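Local atomic coordinates of beta-1,3-1,4-glucanase (Caldicellulosiruptor sp. F32, PDB entry 5H4R), a protein that probably hydrolyses the beta-linked glucose chains of mixed-linkage beta-1,3-1,4-glucans such as lichenan, as a family 5 glycoside hydrolase. Residues L70-A75 with W103-T108; Y277-Q282 with S291-N296; Y345-A350 with S389-Y394. The protein carries 1 engineered substitution. All blocks are in the same frame, centred on the assembly; numbering follows the deposited sequence.

Interaction 1 of 3, residues L70-A75 with W103-T108; sequences LLYETA and WHNHVT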
loop_
_atom_site.group_PDB
_atom_site.type_symbol
_atom_site.label_atom_id
_atom_site.label_comp_id
_atom_site.label_asym_id
_atom_site.label_seq_id
_atom_site.Cartn_x
_atom_site.Cartn_y
_atom_site.Cartn_z
ATOM N N LEU A 70 -17.020 -15.451 -0.129
ATOM C CA LEU A 70 -17.126 -14.012 0.050
ATOM C C LEU A 70 -16.955 -13.606 1.507
ATOM O O LEU A 70 -16.632 -12.449 1.777
ATOM C CB LEU A 70 -18.459 -13.507 -0.501
ATOM C CG LEU A 70 -18.684 -13.618 -2.007
ATOM C CD1 LEU A 70 -19.873 -12.761 -2.404
ATOM C CD2 LEU A 70 -17.477 -13.198 -2.784
ATOM N N LEU A 71 -17.144 -14.535 2.452
ATOM C CA LEU A 71 -16.945 -14.216 3.859
ATOM C C LEU A 71 -15.484 -13.942 4.210
ATOM O O LEU A 71 -15.216 -13.458 5.311
ATOM C CB LEU A 71 -17.528 -15.350 4.718
ATOM C CG LEU A 71 -19.051 -15.474 4.600
ATOM C CD1 LEU A 71 -19.578 -16.727 5.283
ATOM C CD2 LEU A 71 -19.743 -14.261 5.163
ATOM N N TYR A 72 -14.533 -14.193 3.302
ATOM C CA TYR A 72 -13.183 -13.694 3.532
ATOM C C TYR A 72 -13.189 -12.178 3.694
ATOM O O TYR A 72 -12.388 -11.640 4.455
ATOM C CB TYR A 72 -12.241 -14.101 2.397
ATOM C CG TYR A 72 -11.597 -15.466 2.601
ATOM C CD1 TYR A 72 -10.444 -15.614 3.373
ATOM C CD2 TYR A 72 -12.156 -16.604 2.046
ATOM C CE1 TYR A 72 -9.860 -16.871 3.554
ATOM C CE2 TYR A 72 -11.591 -17.841 2.228
ATOM C CZ TYR A 72 -10.456 -17.983 2.990
ATOM O OH TYR A 72 -9.927 -19.261 3.128
ATOM N N GLU A 73 -14.099 -11.480 3.007
ATOM C CA GLU A 73 -14.144 -10.024 3.106
ATOM C C GLU A 73 -14.293 -9.550 4.545
ATOM O O GLU A 73 -13.811 -8.465 4.892
ATOM C CB GLU A 73 -15.309 -9.474 2.272
ATOM C CG GLU A 73 -15.343 -7.931 2.249
ATOM C CD GLU A 73 -16.583 -7.329 1.581
ATOM O OE1 GLU A 73 -17.340 -8.050 0.895
ATOM O OE2 GLU A 73 -16.811 -6.112 1.789
ATOM N N THR A 74 -15.012 -10.306 5.376
ATOM C CA THR A 74 -15.339 -9.862 6.724
ATOM C C THR A 74 -14.714 -10.712 7.816
ATOM O O THR A 74 -14.913 -10.425 9.000
ATOM C CB THR A 74 -16.861 -9.825 6.899
ATOM O OG1 THR A 74 -17.433 -11.112 6.600
ATOM C CG2 THR A 74 -17.441 -8.804 5.952
ATOM N N ALA A 75 -13.939 -11.728 7.450
ATOM C CA ALA A 75 -13.383 -12.633 8.451
ATOM C C ALA A 75 -12.519 -11.903 9.478
ATOM O O ALA A 75 -12.456 -12.308 10.646
ATOM C CB ALA A 75 -12.560 -13.719 7.770
ATOM N N TRP A 103 -5.658 -13.048 -3.443
ATOM C CA TRP A 103 -6.384 -13.854 -4.424
ATOM C C TRP A 103 -6.230 -15.358 -4.241
ATOM O O TRP A 103 -7.021 -16.110 -4.827
ATOM C CB TRP A 103 -5.937 -13.505 -5.856
ATOM C CG TRP A 103 -5.975 -12.040 -6.171
ATOM C CD1 TRP A 103 -4.964 -11.135 -5.992
ATOM C CD2 TRP A 103 -7.107 -11.289 -6.671
ATOM N NE1 TRP A 103 -5.391 -9.878 -6.357
ATOM C CE2 TRP A 103 -6.698 -9.948 -6.776
ATOM C CE3 TRP A 103 -8.421 -11.627 -7.034
ATOM C CZ2 TRP A 103 -7.535 -8.949 -7.233
ATOM C CZ3 TRP A 103 -9.263 -10.623 -7.470
ATOM C CH2 TRP A 103 -8.800 -9.290 -7.585
ATOM N N HIS A 104 -5.222 -15.820 -3.490
ATOM C CA HIS A 104 -4.870 -17.240 -3.558
ATOM C C HIS A 104 -5.929 -18.156 -2.957
ATOM O O HIS A 104 -5.950 -19.348 -3.307
ATOM C CB HIS A 104 -3.500 -17.501 -2.909
ATOM C CG HIS A 104 -3.507 -17.540 -1.410
ATOM N ND1 HIS A 104 -3.182 -16.443 -0.638
ATOM C CD2 HIS A 104 -3.745 -18.550 -0.543
ATOM C CE1 HIS A 104 -3.244 -16.772 0.638
ATOM N NE2 HIS A 104 -3.578 -18.047 0.726
ATOM N N ASN A 105 -6.814 -17.657 -2.079
ATOM C CA ASN A 105 -7.921 -18.471 -1.593
ATOM C C ASN A 105 -9.115 -18.433 -2.523
ATOM O O ASN A 105 -10.177 -18.964 -2.168
ATOM C CB ASN A 105 -8.373 -18.024 -0.194
ATOM C CG ASN A 105 -7.316 -18.230 0.860
ATOM O OD1 ASN A 105 -6.909 -17.276 1.525
ATOM N ND2 ASN A 105 -6.867 -19.467 1.033
ATOM N N HIS A 106 -8.942 -17.857 -3.718
ATOM C CA HIS A 106 -10.034 -17.617 -4.644
ATOM C C HIS A 106 -9.682 -18.027 -6.069
ATOM O O HIS A 106 -10.299 -17.534 -7.019
ATOM C CB HIS A 106 -10.410 -16.138 -4.592
ATOM C CG HIS A 106 -10.682 -15.659 -3.204
ATOM N ND1 HIS A 106 -11.853 -15.956 -2.538
ATOM C CD2 HIS A 106 -9.923 -14.946 -2.335
ATOM C CE1 HIS A 106 -11.805 -15.442 -1.321
ATOM N NE2 HIS A 106 -10.645 -14.817 -1.173
ATOM N N VAL A 107 -8.711 -18.929 -6.236
ATOM C CA VAL A 107 -8.303 -19.384 -7.553
ATOM C C VAL A 107 -8.399 -20.901 -7.616
ATOM O O VAL A 107 -8.267 -21.610 -6.612
ATOM C CB VAL A 107 -6.873 -18.911 -7.906
ATOM C CG1 VAL A 107 -6.849 -17.415 -8.023
ATOM C CG2 VAL A 107 -5.860 -19.409 -6.882
ATOM N N THR A 108 -8.679 -21.396 -8.814
ATOM C CA THR A 108 -8.764 -22.824 -9.036
ATOM C C THR A 108 -8.083 -23.145 -10.353
ATOM O O THR A 108 -7.933 -22.288 -11.224
ATOM C CB THR A 108 -10.219 -23.308 -9.058
ATOM O OG1 THR A 108 -10.891 -22.741 -10.184
ATOM C CG2 THR A 108 -10.955 -22.895 -7.799
#

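Interaction 2 of 3, residues Y277-Q282 with S291-N296; sequences YNFALQ and SEWSVN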
loop_
_atom_site.group_PDB
_atom_site.type_symbol
_atom_site.label_atom_id
_atom_site.label_comp_id
_atom_site.label_asym_id
_atom_site.label_seq_id
_atom_site.Cartn_x
_atom_site.Cartn_y
_atom_site.Cartn_z
ATOM N N TYR A 277 9.865 2.480 13.582
ATOM C CA TYR A 277 9.241 1.182 13.825
ATOM C C TYR A 277 8.856 0.992 15.290
ATOM O O TYR A 277 7.751 0.512 15.590
ATOM C CB TYR A 277 10.196 0.081 13.372
ATOM C CG TYR A 277 9.778 -1.308 13.779
ATOM C CD1 TYR A 277 8.803 -1.999 13.050
ATOM C CD2 TYR A 277 10.336 -1.926 14.876
ATOM C CE1 TYR A 277 8.409 -3.245 13.429
ATOM C CE2 TYR A 277 9.937 -3.188 15.247
ATOM C CZ TYR A 277 8.979 -3.834 14.518
ATOM O OH TYR A 277 8.613 -5.109 14.927
ATOM N N ASN A 278 9.753 1.351 16.214
ATOM C CA ASN A 278 9.516 1.047 17.626
ATOM C C ASN A 278 8.285 1.776 18.158
ATOM O O ASN A 278 7.617 1.279 19.086
ATOM C CB ASN A 278 10.759 1.347 18.472
ATOM C CG ASN A 278 11.222 2.811 18.426
ATOM O OD1 ASN A 278 10.682 3.638 17.718
ATOM N ND2 ASN A 278 12.241 3.119 19.218
ATOM N N PHE A 279 7.946 2.933 17.577
ATOM C CA PHE A 279 6.723 3.665 17.897
ATOM C C PHE A 279 5.508 3.183 17.105
ATOM O O PHE A 279 4.452 2.904 17.681
ATOM C CB PHE A 279 6.915 5.171 17.634
ATOM C CG PHE A 279 5.663 5.955 17.772
ATOM C CD1 PHE A 279 5.114 6.201 19.004
ATOM C CD2 PHE A 279 4.992 6.425 16.644
ATOM C CE1 PHE A 279 3.935 6.895 19.129
ATOM C CE2 PHE A 279 3.820 7.123 16.775
ATOM C CZ PHE A 279 3.295 7.370 18.002
ATOM N N ALA A 280 5.646 3.089 15.783
ATOM C CA ALA A 280 4.498 2.965 14.896
ATOM C C ALA A 280 3.948 1.549 14.790
ATOM O O ALA A 280 2.734 1.373 14.696
ATOM C CB ALA A 280 4.904 3.451 13.518
ATOM N N LEU A 281 4.815 0.544 14.780
ATOM C CA LEU A 281 4.406 -0.804 14.399
ATOM C C LEU A 281 4.776 -1.864 15.429
ATOM O O LEU A 281 4.020 -2.818 15.610
ATOM C CB LEU A 281 5.007 -1.129 13.043
ATOM C CG LEU A 281 4.762 -2.531 12.495
ATOM C CD1 LEU A 281 3.290 -2.791 12.339
ATOM C CD2 LEU A 281 5.483 -2.662 11.147
ATOM N N GLN A 282 5.908 -1.722 16.122
ATOM C CA GLN A 282 6.266 -2.676 17.161
ATOM C C GLN A 282 5.165 -2.754 18.212
ATOM O O GLN A 282 4.591 -1.740 18.612
ATOM C CB GLN A 282 7.598 -2.287 17.815
ATOM C CG GLN A 282 8.129 -3.350 18.723
ATOM C CD GLN A 282 9.572 -3.091 19.131
ATOM O OE1 GLN A 282 10.060 -1.969 19.047
ATOM N NE2 GLN A 282 10.259 -4.133 19.572
ATOM N N SER A 291 5.918 4.318 23.153
ATOM C CA SER A 291 4.565 4.811 22.957
ATOM C C SER A 291 4.499 6.318 22.790
ATOM O O SER A 291 3.413 6.847 22.541
ATOM C CB SER A 291 3.680 4.411 24.142
ATOM O OG SER A 291 4.136 5.034 25.331
ATOM N N GLU A 292 5.618 7.014 22.931
ATOM C CA GLU A 292 5.670 8.465 22.802
ATOM C C GLU A 292 6.335 8.850 21.495
ATOM O O GLU A 292 7.330 8.242 21.085
ATOM C CB GLU A 292 6.456 9.088 23.959
ATOM C CG GLU A 292 5.808 8.896 25.296
ATOM C CD GLU A 292 6.634 9.491 26.425
ATOM O OE1 GLU A 292 7.761 9.960 26.156
ATOM O OE2 GLU A 292 6.151 9.492 27.579
ATOM N N TRP A 293 5.811 9.898 20.873
ATOM C CA TRP A 293 6.359 10.477 19.654
ATOM C C TRP A 293 6.149 11.976 19.786
ATOM O O TRP A 293 5.051 12.408 20.123
ATOM C CB TRP A 293 5.668 9.924 18.394
ATOM C CG TRP A 293 6.400 10.250 17.132
ATOM C CD1 TRP A 293 7.254 9.429 16.451
ATOM C CD2 TRP A 293 6.368 11.487 16.404
ATOM N NE1 TRP A 293 7.741 10.073 15.332
ATOM C CE2 TRP A 293 7.222 11.339 15.286
ATOM C CE3 TRP A 293 5.702 12.705 16.593
ATOM C CZ2 TRP A 293 7.449 12.382 14.375
ATOM C CZ3 TRP A 293 5.923 13.732 15.696
ATOM C CH2 TRP A 293 6.781 13.561 14.595
ATOM N N SER A 294 7.200 12.765 19.594
ATOM C CA SER A 294 7.107 14.204 19.766
ATOM C C SER A 294 7.612 14.943 18.540
ATOM O O SER A 294 8.704 14.659 18.051
ATOM C CB SER A 294 7.910 14.656 20.984
ATOM O OG SER A 294 8.007 16.068 21.027
ATOM N N VAL A 295 6.845 15.939 18.099
ATOM C CA VAL A 295 7.261 16.770 16.991
ATOM C C VAL A 295 8.491 17.599 17.332
ATOM O O VAL A 295 9.150 18.108 16.422
ATOM C CB VAL A 295 6.069 17.648 16.546
ATOM C CG1 VAL A 295 5.807 18.763 17.547
ATOM C CG2 VAL A 295 6.297 18.179 15.173
ATOM N N ASN A 296 8.846 17.708 18.617
ATOM C CA ASN A 296 9.995 18.484 19.067
ATOM C C ASN A 296 11.212 17.618 19.343
ATOM O O ASN A 296 12.190 18.108 19.930
ATOM C CB ASN A 296 9.633 19.273 20.325
ATOM C CG ASN A 296 8.466 20.226 20.100
ATOM O OD1 ASN A 296 7.503 20.239 20.869
ATOM N ND2 ASN A 296 8.533 21.004 19.027
#

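Interaction 3 of 3, residues Y345-A350 with S389-Y394; sequences YYVRAA and SAMMKY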
loop_
_atom_site.group_PDB
_atom_site.type_symbol
_atom_site.label_atom_id
_atom_site.label_comp_id
_atom_site.label_asym_id
_atom_site.label_seq_id
_atom_site.Cartn_x
_atom_site.Cartn_y
_atom_site.Cartn_z
ATOM N N TYR A 345 3.060 15.143 11.161
ATOM C CA TYR A 345 4.439 15.293 10.717
ATOM C C TYR A 345 4.722 14.412 9.513
ATOM O O TYR A 345 5.323 14.861 8.528
ATOM C CB TYR A 345 5.409 14.969 11.856
ATOM C CG TYR A 345 6.840 15.229 11.462
ATOM C CD1 TYR A 345 7.399 16.487 11.641
ATOM C CD2 TYR A 345 7.624 14.233 10.913
ATOM C CE1 TYR A 345 8.710 16.748 11.272
ATOM C CE2 TYR A 345 8.959 14.486 10.543
ATOM C CZ TYR A 345 9.481 15.738 10.719
ATOM O OH TYR A 345 10.781 16.002 10.365
ATOM N N TYR A 346 4.303 13.141 9.579
ATOM C CA TYR A 346 4.584 12.190 8.516
ATOM C C TYR A 346 3.986 12.674 7.198
ATOM O O TYR A 346 4.670 12.701 6.169
ATOM C CB TYR A 346 4.037 10.831 8.916
ATOM C CG TYR A 346 4.486 9.666 8.084
ATOM C CD1 TYR A 346 4.005 9.482 6.788
ATOM C CD2 TYR A 346 5.321 8.700 8.609
ATOM C CE1 TYR A 346 4.391 8.379 6.036
ATOM C CE2 TYR A 346 5.721 7.599 7.851
ATOM C CZ TYR A 346 5.247 7.457 6.574
ATOM O OH TYR A 346 5.609 6.360 5.833
ATOM N N VAL A 347 2.720 13.108 7.227
ATOM C CA VAL A 347 2.063 13.575 6.006
ATOM C C VAL A 347 2.727 14.853 5.475
ATOM O O VAL A 347 2.947 14.995 4.265
ATOM C CB VAL A 347 0.556 13.760 6.253
ATOM C CG1 VAL A 347 -0.107 14.473 5.066
ATOM C CG2 VAL A 347 -0.083 12.424 6.457
ATOM N N ARG A 348 3.068 15.806 6.344
ATOM C CA ARG A 348 3.730 17.014 5.836
ATOM C C ARG A 348 5.130 16.714 5.297
ATOM O O ARG A 348 5.529 17.239 4.243
ATOM C CB ARG A 348 3.820 18.075 6.927
ATOM C CG ARG A 348 4.584 19.352 6.503
ATOM C CD ARG A 348 3.988 20.024 5.286
ATOM N NE ARG A 348 4.931 20.972 4.691
ATOM C CZ ARG A 348 4.900 21.368 3.416
ATOM N NH1 ARG A 348 3.976 20.909 2.588
ATOM N NH2 ARG A 348 5.811 22.222 2.958
ATOM N N ALA A 349 5.902 15.903 6.022
ATOM C CA ALA A 349 7.224 15.525 5.538
ATOM C C ALA A 349 7.134 14.924 4.140
ATOM O O ALA A 349 7.959 15.214 3.266
ATOM C CB ALA A 349 7.883 14.546 6.500
ATOM N N ALA A 350 6.155 14.061 3.917
ATOM C CA ALA A 350 5.980 13.460 2.602
ATOM C C ALA A 350 5.574 14.505 1.568
ATOM O O ALA A 350 6.147 14.578 0.466
ATOM C CB ALA A 350 4.927 12.358 2.700
ATOM N N SER A 389 -7.879 14.616 11.155
ATOM C CA SER A 389 -7.739 16.057 10.982
ATOM C C SER A 389 -6.277 16.464 10.912
ATOM O O SER A 389 -5.920 17.402 10.180
ATOM C CB SER A 389 -8.426 16.792 12.128
ATOM O OG SER A 389 -9.816 16.627 12.034
ATOM N N ALA A 390 -5.429 15.788 11.684
ATOM C CA ALA A 390 -3.996 16.074 11.654
ATOM C C ALA A 390 -3.426 15.830 10.265
ATOM O O ALA A 390 -2.620 16.628 9.763
ATOM C CB ALA A 390 -3.267 15.210 12.686
ATOM N N MET A 391 -3.844 14.738 9.625
ATOM C CA MET A 391 -3.370 14.438 8.286
ATOM C C MET A 391 -3.944 15.425 7.291
ATOM O O MET A 391 -3.241 15.888 6.390
ATOM C CB MET A 391 -3.730 13.003 7.922
ATOM C CG MET A 391 -3.032 12.009 8.831
ATOM S SD MET A 391 -3.147 10.335 8.239
ATOM C CE MET A 391 -4.890 9.979 8.532
ATOM N N MET A 392 -5.225 15.762 7.435
ATOM C CA MET A 392 -5.854 16.600 6.420
ATOM C C MET A 392 -5.266 18.000 6.407
ATOM O O MET A 392 -5.274 18.666 5.359
ATOM C CB MET A 392 -7.355 16.648 6.653
ATOM C CG MET A 392 -8.018 15.333 6.483
ATOM S SD MET A 392 -7.730 14.650 4.831
ATOM C CE MET A 392 -8.169 12.944 5.177
ATOM N N LYS A 393 -4.777 18.465 7.561
ATOM C CA LYS A 393 -4.172 19.786 7.655
ATOM C C LYS A 393 -2.994 19.940 6.707
ATOM O O LYS A 393 -2.765 21.036 6.185
ATOM C CB LYS A 393 -3.727 20.042 9.090
ATOM C CG LYS A 393 -3.134 21.419 9.329
ATOM C CD LYS A 393 -2.863 21.625 10.820
ATOM C CE LYS A 393 -2.186 22.966 11.106
ATOM N NZ LYS A 393 -3.037 24.111 10.701
ATOM N N TYR A 394 -2.253 18.857 6.456
ATOM C CA TYR A 394 -1.016 18.920 5.691
ATOM C C TYR A 394 -1.031 18.106 4.402
ATOM O O TYR A 394 -0.033 18.110 3.688
ATOM C CB TYR A 394 0.170 18.470 6.566
ATOM C CG TYR A 394 0.346 19.410 7.750
ATOM C CD1 TYR A 394 0.864 20.659 7.559
ATOM C CD2 TYR A 394 -0.044 19.045 9.037
ATOM C CE1 TYR A 394 1.019 21.558 8.622
ATOM C CE2 TYR A 394 0.091 19.939 10.116
ATOM C CZ TYR A 394 0.631 21.179 9.901
ATOM O OH TYR A 394 0.779 22.101 10.940
HETATM O O HOH W 1 1.339 20.425 3.412
#

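Interaction 1 of 3, residues L70-A75 with W103-T108
In the eight-stranded (beta/alpha) barrel, the long loop after strand 50-53 and the loop after strand 96-99 meet where the aromatic side chain of Y72 lies against N105 and H106. Y72 projects from a short helical turn, and its ring makes two different contacts. Over one face sits N105: its CB lies 4.2 Å from the centroid of the Y72 ring, a CH-pi contact. The amide follows the same surface, its plane only 12° from that of the ring, with N105 OD1 3.6 Å from Y72 CE1.

H106 meets Y72 in an offset edge-to-face pair. The imidazole turns its edge toward the phenol face, with centroids 5.1 Å apart and planes at 81°, and the closest approach is 3.6 Å from H106 CE1 to Y72 CD2. The side chain of H106 reaches there because its CG stands beside the backbone N and anti to the carbonyl carbon (chi1 -53°). A tyrosine suits this place since it offers a broad apolar face to both neighbours and still carries a hydroxyl at its far end. That hydroxyl bonds to the carbonyl oxygen of F61, while N105 OD1 takes the backbone N-H of F61, so F61, earlier in the same loop as Y72, is held from both segments. H106 ND1 is paired with E69, and W118 stacks on the imidazole.

The contact itself is therefore made by ring and amide surfaces, while Y72 OH and N105 OD1 bond to F61 and H106 ND1 to E69. The carboxylate of E69 probably favours a proton on H106 ND1, and the CE1-NE2 edge of the imidazole, probably made slightly positive, faces the electron-rich phenol ring.

Interaction 2 of 3, residues Y277-Q282 with S291-N296
The loop that follows barrel strand 267-272 bears a residue of the glycan pocket, L281, which touches bound glucose units; two residues earlier, on the short helix 277-280, F279 packs on W293. The ring of F279 is turned so that CB of W293 sits almost over its centre, 3.5 Å from the centroid and 12° off the normal, a close CH-pi contact. From there the indole swings away, its five-membered ring lying oblique to the phenyl with planes at 44° and centroids 4.9 Å apart. F279 holds CG anti to the backbone N (chi1 173°), which extends the phenyl toward the loop, while W293 offers its CB and carries the indole off; the two side chains cross at about a right angle. With an alanine in place of the phenylalanine of helix 277-280, W293 CB would probably lose the surface it rests on, opening a gap in which the indole could shift.

The phenyl meets backbone as well. F279 CE1 lies 3.5 Å from S291 O, which approaches the ring edge near its plane; aromatic C-H groups are weakly positive, so a carbonyl oxygen is acceptable company there, and S291 O has its hydrogen bond from N335. F279 CD1 lies 3.7 Å from E292 O. The helical turn that presents F279 is closed at Y277 O, which accepts from L281 N at 3.0 Å, while Q282 N to Y277 O is 2.9 Å. Farther along, S294 OG accepts from N296 N at 3.0 Å in an ST turn just before helix 298-316.

F342 of helix 336-352 meets both aromatic rings, edge-to-face with W293, and R301 and I304 of helix 298-316 touch the indole, so the pair joins helix 277-280 and its following loop to helices 298-316 and 336-352.

Interaction 3 of 3, residues Y345-A350 with S389-Y394
A chi1 of 170° at V347 sets CG1 opposite the backbone N and CG2 beside it, so that both methyl groups splay toward helix 385-395; from that helix Y394 points back across, while M391 runs past, its CB and CG meeting V347 CG2. The two helical segments run nearly parallel, crossing at -18° with axes 8.2 Å apart, close enough for small or slender side chains to mesh. V347 CG2 rests on the shaft of M391, 3.8 Å from its CG, the two side chains crossing at about a right angle. V347 CG1 settles against main chain, 3.7 Å from M391 O and 3.8 Å from Y394 C. A branched valine suits the spot, since its two methyls touch two levels of the opposite helix at once, and the flexible methionine side chain also touches A343 and W359 of strand 356-361.

The next residue, R348, meets Y394, their CB atoms 3.7 Å apart. The aliphatic part of the arginine then runs past one side of the phenol, with R348 CD 3.9 Å from Y394 CD1, and a bend at chi2 (58°) turns the chain on toward the surface. A water bridges what the side chains leave apart: it accepts from R348 NH1 at 2.8 Å and donates to Y394 O at 2.7 Å. The guanidinium also gives NH2 to I30 O, and the tyrosine OH bonds with the backbone of P26 and I28, so both residues tie the N-terminal segment to the helices.

The contact thus divides by chemistry: hydrocarbon and sulfur fill the side facing the barrel, and the polar ends gather at the outer rim. There the guanidinium probably strengthens, through the shared water, the polarisation of the Y394 carbonyl.

In the fold
The three contacts belong to one (beta/alpha) barrel and follow each other along the chain without overlap. Interaction 1 joins the loops after the first and second strands. Its centre is about 34 Å from those of interactions 2 and 3, and it lies across the chain's centre from interaction 3. Interactions 2 and 3 are neighbours, with centres about 16 Å apart: W293 CH2 lies 3.4 Å from Y345 CB, and helix 336-352, which carries segment 345-350, also lends F342 to interaction 2. Interaction 1 thus ties two early loops together, interactions 2 and 3 share helix 336-352, and helix 385-395 packs on that helix near the end of the chain.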